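Local coordinates for protein isocitrate dehydrogenase [NAD] subunit 2, mitochondrial (Saccharomyces cerevisiae, PDB 3BLX) that catalyses, together with subunit 1 in an allosteric octamer, the NAD-dependent oxidative decarboxylation of isocitrate to 2-oxoglutarate in the citric acid cycle, and also binds mitochondrial mRNA leaders, at residues L133-E136 and E141-G144; I160-S165 and V201-E206. All blocks are in the same frame, centred on the assembly; numbering follows the deposited sequence.

Contact 1: L133-E136 and E141-G144; sequences LIRE and EYSG
Arg135 and Tyr142 meet between the end of strand 130-136 and the turn that follows it, and the whole contact rests on the ends of these two long side chains. Arg135 NH2 donates a hydrogen bond to Tyr142 OH at 3.1 Å. The bond is somewhat bent, with an angle of 142° at the hydrogen, and the hydroxyl sits 26° out of the guanidinium plane. Edge meets edge here: the phenol arrives with its oxygen foremost, and the planes of ring and guanidinium stand perpendicular, so there is no stacking between them. Arg135 CZ and NE lie farther from Tyr142 OH, each at 3.9 Å, which leaves NH2 as the gripping atom. On the tyrosine, chi1 of -73° sets CG anti to the carbonyl carbon and sends the ring back toward the strand.

Arg135 probably binds substrate and Tyr142 is probably critical for catalysis, as in relatives, so the pair illustrates how an active site can be assembled from the end of an inner strand and the turn that follows. Asp248, a probable magnesium ligand, lies close to both, making a long, weak ion pair with Arg135 and a weak hydrogen bond with Tyr142 OH. Around this site, strand 130-136 runs between 109-117 and 238-242 in the large mixed sheet, helix 244-258 packs against Arg135 through Ser251, helix 99-107 touches the tyrosine through Leu101 and Arg104, and Ile186 of a neighbouring subunit 1 packs on Tyr142.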
loop_
_atom_site.group_PDB
_atom_site.type_symbol
_atom_site.label_atom_id
_atom_site.label_comp_id
_atom_site.label_asym_id
_atom_site.label_seq_id
_atom_site.Cartn_x
_atom_site.Cartn_y
_atom_site.Cartn_z
ATOM N N LEU B 133 -29.266 15.323 -39.888
ATOM C CA LEU B 133 -28.026 15.735 -39.233
ATOM C C LEU B 133 -26.783 15.314 -40.024
ATOM O O LEU B 133 -26.623 14.154 -40.352
ATOM C CB LEU B 133 -27.961 15.163 -37.825
ATOM C CG LEU B 133 -26.710 15.520 -37.012
ATOM C CD1 LEU B 133 -26.621 17.007 -36.816
ATOM C CD2 LEU B 133 -26.679 14.825 -35.667
ATOM N N ILE B 134 -25.916 16.261 -40.353
ATOM C CA ILE B 134 -24.650 15.934 -40.981
ATOM C C ILE B 134 -23.540 16.151 -39.939
ATOM O O ILE B 134 -23.429 17.212 -39.342
ATOM C CB ILE B 134 -24.371 16.792 -42.231
ATOM C CG1 ILE B 134 -25.201 16.320 -43.420
ATOM C CG2 ILE B 134 -22.945 16.648 -42.658
ATOM C CD1 ILE B 134 -26.606 16.722 -43.369
ATOM N N ARG B 135 -22.724 15.138 -39.692
ATOM C CA ARG B 135 -21.665 15.287 -38.719
ATOM C C ARG B 135 -20.291 15.020 -39.334
ATOM O O ARG B 135 -20.172 14.218 -40.246
ATOM C CB ARG B 135 -21.939 14.405 -37.510
ATOM C CG ARG B 135 -21.313 13.053 -37.576
ATOM C CD ARG B 135 -20.724 12.685 -36.190
ATOM N NE ARG B 135 -20.333 11.278 -36.089
ATOM C CZ ARG B 135 -21.187 10.252 -36.113
ATOM N NH1 ARG B 135 -22.499 10.451 -36.229
ATOM N NH2 ARG B 135 -20.733 9.011 -36.027
ATOM N N GLU B 136 -19.264 15.725 -38.847
ATOM C CA GLU B 136 -17.887 15.509 -39.299
ATOM C C GLU B 136 -17.359 14.135 -38.809
ATOM O O GLU B 136 -17.694 13.691 -37.718
ATOM C CB GLU B 136 -17.015 16.655 -38.783
ATOM C CG GLU B 136 -15.889 17.094 -39.717
ATOM C CD GLU B 136 -14.688 16.156 -39.716
ATOM O OE1 GLU B 136 -14.481 15.439 -38.714
ATOM O OE2 GLU B 136 -13.943 16.142 -40.721
ATOM N N GLU B 141 -12.782 13.495 -31.511
ATOM C CA GLU B 141 -12.416 12.395 -30.641
ATOM C C GLU B 141 -12.059 11.120 -31.397
ATOM O O GLU B 141 -11.585 10.166 -30.804
ATOM C CB GLU B 141 -13.546 12.121 -29.651
ATOM C CG GLU B 141 -14.924 11.978 -30.305
ATOM C CD GLU B 141 -16.062 12.069 -29.299
ATOM O OE1 GLU B 141 -15.798 12.464 -28.136
ATOM O OE2 GLU B 141 -17.216 11.755 -29.673
ATOM N N TYR B 142 -12.281 11.104 -32.706
ATOM C CA TYR B 142 -11.870 9.970 -33.539
ATOM C C TYR B 142 -10.354 9.938 -33.750
ATOM O O TYR B 142 -9.737 8.878 -33.641
ATOM C CB TYR B 142 -12.614 9.961 -34.887
ATOM C CG TYR B 142 -14.071 9.557 -34.768
ATOM C CD1 TYR B 142 -14.689 9.469 -33.510
ATOM C CD2 TYR B 142 -14.840 9.293 -35.906
ATOM C CE1 TYR B 142 -16.026 9.115 -33.383
ATOM C CE2 TYR B 142 -16.185 8.940 -35.792
ATOM C CZ TYR B 142 -16.773 8.853 -34.527
ATOM O OH TYR B 142 -18.101 8.504 -34.409
ATOM N N SER B 143 -9.768 11.103 -34.043
ATOM C CA SER B 143 -8.312 11.250 -34.128
ATOM C C SER B 143 -7.684 11.694 -32.772
ATOM O O SER B 143 -6.593 12.253 -32.715
ATOM C CB SER B 143 -7.909 12.183 -35.294
ATOM O OG SER B 143 -8.294 13.534 -35.087
ATOM N N GLY B 144 -8.374 11.398 -31.677
ATOM C CA GLY B 144 -7.967 11.850 -30.361
ATOM C C GLY B 144 -6.879 11.035 -29.659
ATOM O O GLY B 144 -6.703 9.834 -29.904
#

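Contact 2: I160-S165 and V201-E206; sequences ITRDAS and VNVAKE
Val203 divides its two methyl groups between Arg162 and Ser165, and with them helix 195-208 meets the first turn of helix 162-178. Val203 CG2 lies over one face of the Arg162 guanidinium, 3.5 Å above its plane and displaced toward the rim; Arg162 NH2 is the guanidinium atom nearest Val203 CG2, at 3.6 Å. On the other branch, Val203 CG1 is 4.0 Å from Ser165 C and 4.3 Å from Ser165 CB. Val203 chi1 of 155° explains this division, since it places CG1 anti to the backbone N and CG2 anti to the carbonyl carbon. Arg162 does not start out aimed at its partner: its chain runs extended through chi2 and then bends at chi3 (-86°), bringing the flat end across the valine. Glu206 OE1 is 5.0 Å from Arg162 NH2, too far for a salt bridge, though the opposite charges may attract weakly, and this glutamate is poorly ordered.

The helix start is capped by Thr161, whose OG1 accepts from Ala164 N at 3.2 Å and is also hydrogen-bonded to Glu139 OE1. Thr161 O takes bonds from both Ser165 N and Ser165 OG on opposite faces of its plane. The serine hydroxyl is thereby turned back onto its own helix, and Ser165 presents its CB and carbonyl group to Val203. Farther along, Glu166 and Ile169 of helix 162-178 continue the packing on Val203, strand 215-220 borders helix 195-208 through Leu216 and Thr218, and strand 153-161 pairs antiparallel with a strand of a neighbouring subunit 1.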
loop_
_atom_site.group_PDB
_atom_site.type_symbol
_atom_site.label_atom_id
_atom_site.label_comp_id
_atom_site.label_asym_id
_atom_site.label_seq_id
_atom_site.Cartn_x
_atom_site.Cartn_y
_atom_site.Cartn_z
ATOM N N ILE B 160 -9.340 20.078 -34.010
ATOM C CA ILE B 160 -10.305 20.515 -35.026
ATOM C C ILE B 160 -9.623 21.455 -36.038
ATOM O O ILE B 160 -8.874 22.334 -35.648
ATOM C CB ILE B 160 -11.583 21.147 -34.390
ATOM C CG1 ILE B 160 -12.758 21.078 -35.343
ATOM C CG2 ILE B 160 -11.375 22.583 -34.033
ATOM C CD1 ILE B 160 -13.924 21.930 -34.892
ATOM N N THR B 161 -9.848 21.253 -37.332
ATOM C CA THR B 161 -9.188 22.084 -38.354
ATOM C C THR B 161 -10.182 22.804 -39.242
ATOM O O THR B 161 -11.274 22.301 -39.478
ATOM C CB THR B 161 -8.230 21.289 -39.288
ATOM O OG1 THR B 161 -8.975 20.368 -40.098
ATOM C CG2 THR B 161 -7.152 20.548 -38.505
ATOM N N ARG B 162 -9.778 23.977 -39.730
ATOM C CA ARG B 162 -10.554 24.754 -40.692
ATOM C C ARG B 162 -10.858 23.909 -41.935
ATOM O O ARG B 162 -12.005 23.830 -42.356
ATOM C CB ARG B 162 -9.820 26.056 -41.051
ATOM C CG ARG B 162 -10.069 26.556 -42.465
ATOM C CD ARG B 162 -9.645 28.008 -42.644
ATOM N NE ARG B 162 -10.694 28.958 -42.267
ATOM C CZ ARG B 162 -10.869 29.423 -41.030
ATOM N NH1 ARG B 162 -10.066 29.014 -40.050
ATOM N NH2 ARG B 162 -11.844 30.288 -40.767
ATOM N N ASP B 163 -9.851 23.236 -42.490
ATOM C CA ASP B 163 -10.053 22.429 -43.702
ATOM C C ASP B 163 -11.167 21.390 -43.554
ATOM O O ASP B 163 -12.079 21.332 -44.365
ATOM C CB ASP B 163 -8.755 21.743 -44.135
ATOM C CG ASP B 163 -7.737 22.710 -44.737
ATOM O OD1 ASP B 163 -8.088 23.893 -44.967
ATOM O OD2 ASP B 163 -6.583 22.275 -44.984
ATOM N N ALA B 164 -11.092 20.564 -42.527
ATOM C CA ALA B 164 -12.046 19.478 -42.388
ATOM C C ALA B 164 -13.438 20.017 -42.144
ATOM O O ALA B 164 -14.422 19.384 -42.524
ATOM C CB ALA B 164 -11.637 18.544 -41.257
ATOM N N SER B 165 -13.507 21.175 -41.491
ATOM C CA SER B 165 -14.774 21.832 -41.192
ATOM C C SER B 165 -15.422 22.472 -42.446
ATOM O O SER B 165 -16.622 22.358 -42.652
ATOM C CB SER B 165 -14.570 22.890 -40.097
ATOM O OG SER B 165 -14.352 22.282 -38.847
ATOM N N VAL B 201 -17.956 27.792 -36.350
ATOM C CA VAL B 201 -18.976 28.782 -36.692
ATOM C C VAL B 201 -18.460 29.810 -37.704
ATOM O O VAL B 201 -19.170 30.169 -38.622
ATOM C CB VAL B 201 -19.513 29.519 -35.443
ATOM C CG1 VAL B 201 -20.329 30.747 -35.851
ATOM C CG2 VAL B 201 -20.359 28.584 -34.592
ATOM N N ASN B 202 -17.223 30.272 -37.547
ATOM C CA ASN B 202 -16.642 31.231 -38.483
ATOM C C ASN B 202 -16.542 30.659 -39.876
ATOM O O ASN B 202 -16.779 31.348 -40.844
ATOM C CB ASN B 202 -15.254 31.717 -38.042
ATOM C CG ASN B 202 -15.315 32.705 -36.895
ATOM O OD1 ASN B 202 -16.393 33.158 -36.506
ATOM N ND2 ASN B 202 -14.150 33.036 -36.340
ATOM N N VAL B 203 -16.167 29.396 -39.972
ATOM C CA VAL B 203 -16.054 28.726 -41.252
ATOM C C VAL B 203 -17.434 28.631 -41.918
ATOM O O VAL B 203 -17.558 28.713 -43.139
ATOM C CB VAL B 203 -15.452 27.329 -41.051
ATOM C CG1 VAL B 203 -15.844 26.393 -42.168
ATOM C CG2 VAL B 203 -13.973 27.423 -40.947
ATOM N N ALA B 204 -18.470 28.463 -41.103
ATOM C CA ALA B 204 -19.834 28.396 -41.589
ATOM C C ALA B 204 -20.315 29.741 -42.120
ATOM O O ALA B 204 -21.059 29.797 -43.091
ATOM C CB ALA B 204 -20.759 27.911 -40.483
ATOM N N LYS B 205 -19.911 30.821 -41.459
ATOM C CA LYS B 205 -20.314 32.166 -41.862
ATOM C C LYS B 205 -19.638 32.617 -43.166
ATOM O O LYS B 205 -20.193 33.404 -43.928
ATOM C CB LYS B 205 -20.054 33.155 -40.730
ATOM C CG LYS B 205 -21.000 32.979 -39.555
ATOM C CD LYS B 205 -20.735 34.017 -38.471
ATOM C CE LYS B 205 -21.771 33.927 -37.360
ATOM N NZ LYS B 205 -21.623 35.015 -36.354
ATOM N N GLU B 206 -18.450 32.082 -43.423
ATOM C CA GLU B 206 -17.656 32.409 -44.605
ATOM C C GLU B 206 -18.264 31.765 -45.830
ATOM O O GLU B 206 -18.187 32.298 -46.934
ATOM C CB GLU B 206 -16.235 31.870 -44.441
ATOM C CG GLU B 206 -15.148 32.707 -45.083
ATOM C CD GLU B 206 -14.798 33.940 -44.260
ATOM O OE1 GLU B 206 -14.512 33.808 -43.042
ATOM O OE2 GLU B 206 -14.802 35.044 -44.841
#

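Contacts 1 and 2 follow one another along the chain, with centres about 14 Å apart, and are joined through the hairpin of strands 140-148 and 153-161: contact 1 takes in its beginning, contact 2 its end. They also touch directly, where Glu136 OE2 packs against Ala164 CB at 3.4 Å. Contact 1 lies nearer the chain centre, about 13 Å away, yet is only partly buried and polar, a single side-chain hydrogen bond within a probable active site. Contact 2, though farther out, is buried and covers more surface, with valine methyls against an arginine and a serine. Each illustrates its place: directed bonding beside substrate and metal sites, van der Waals packing between helices.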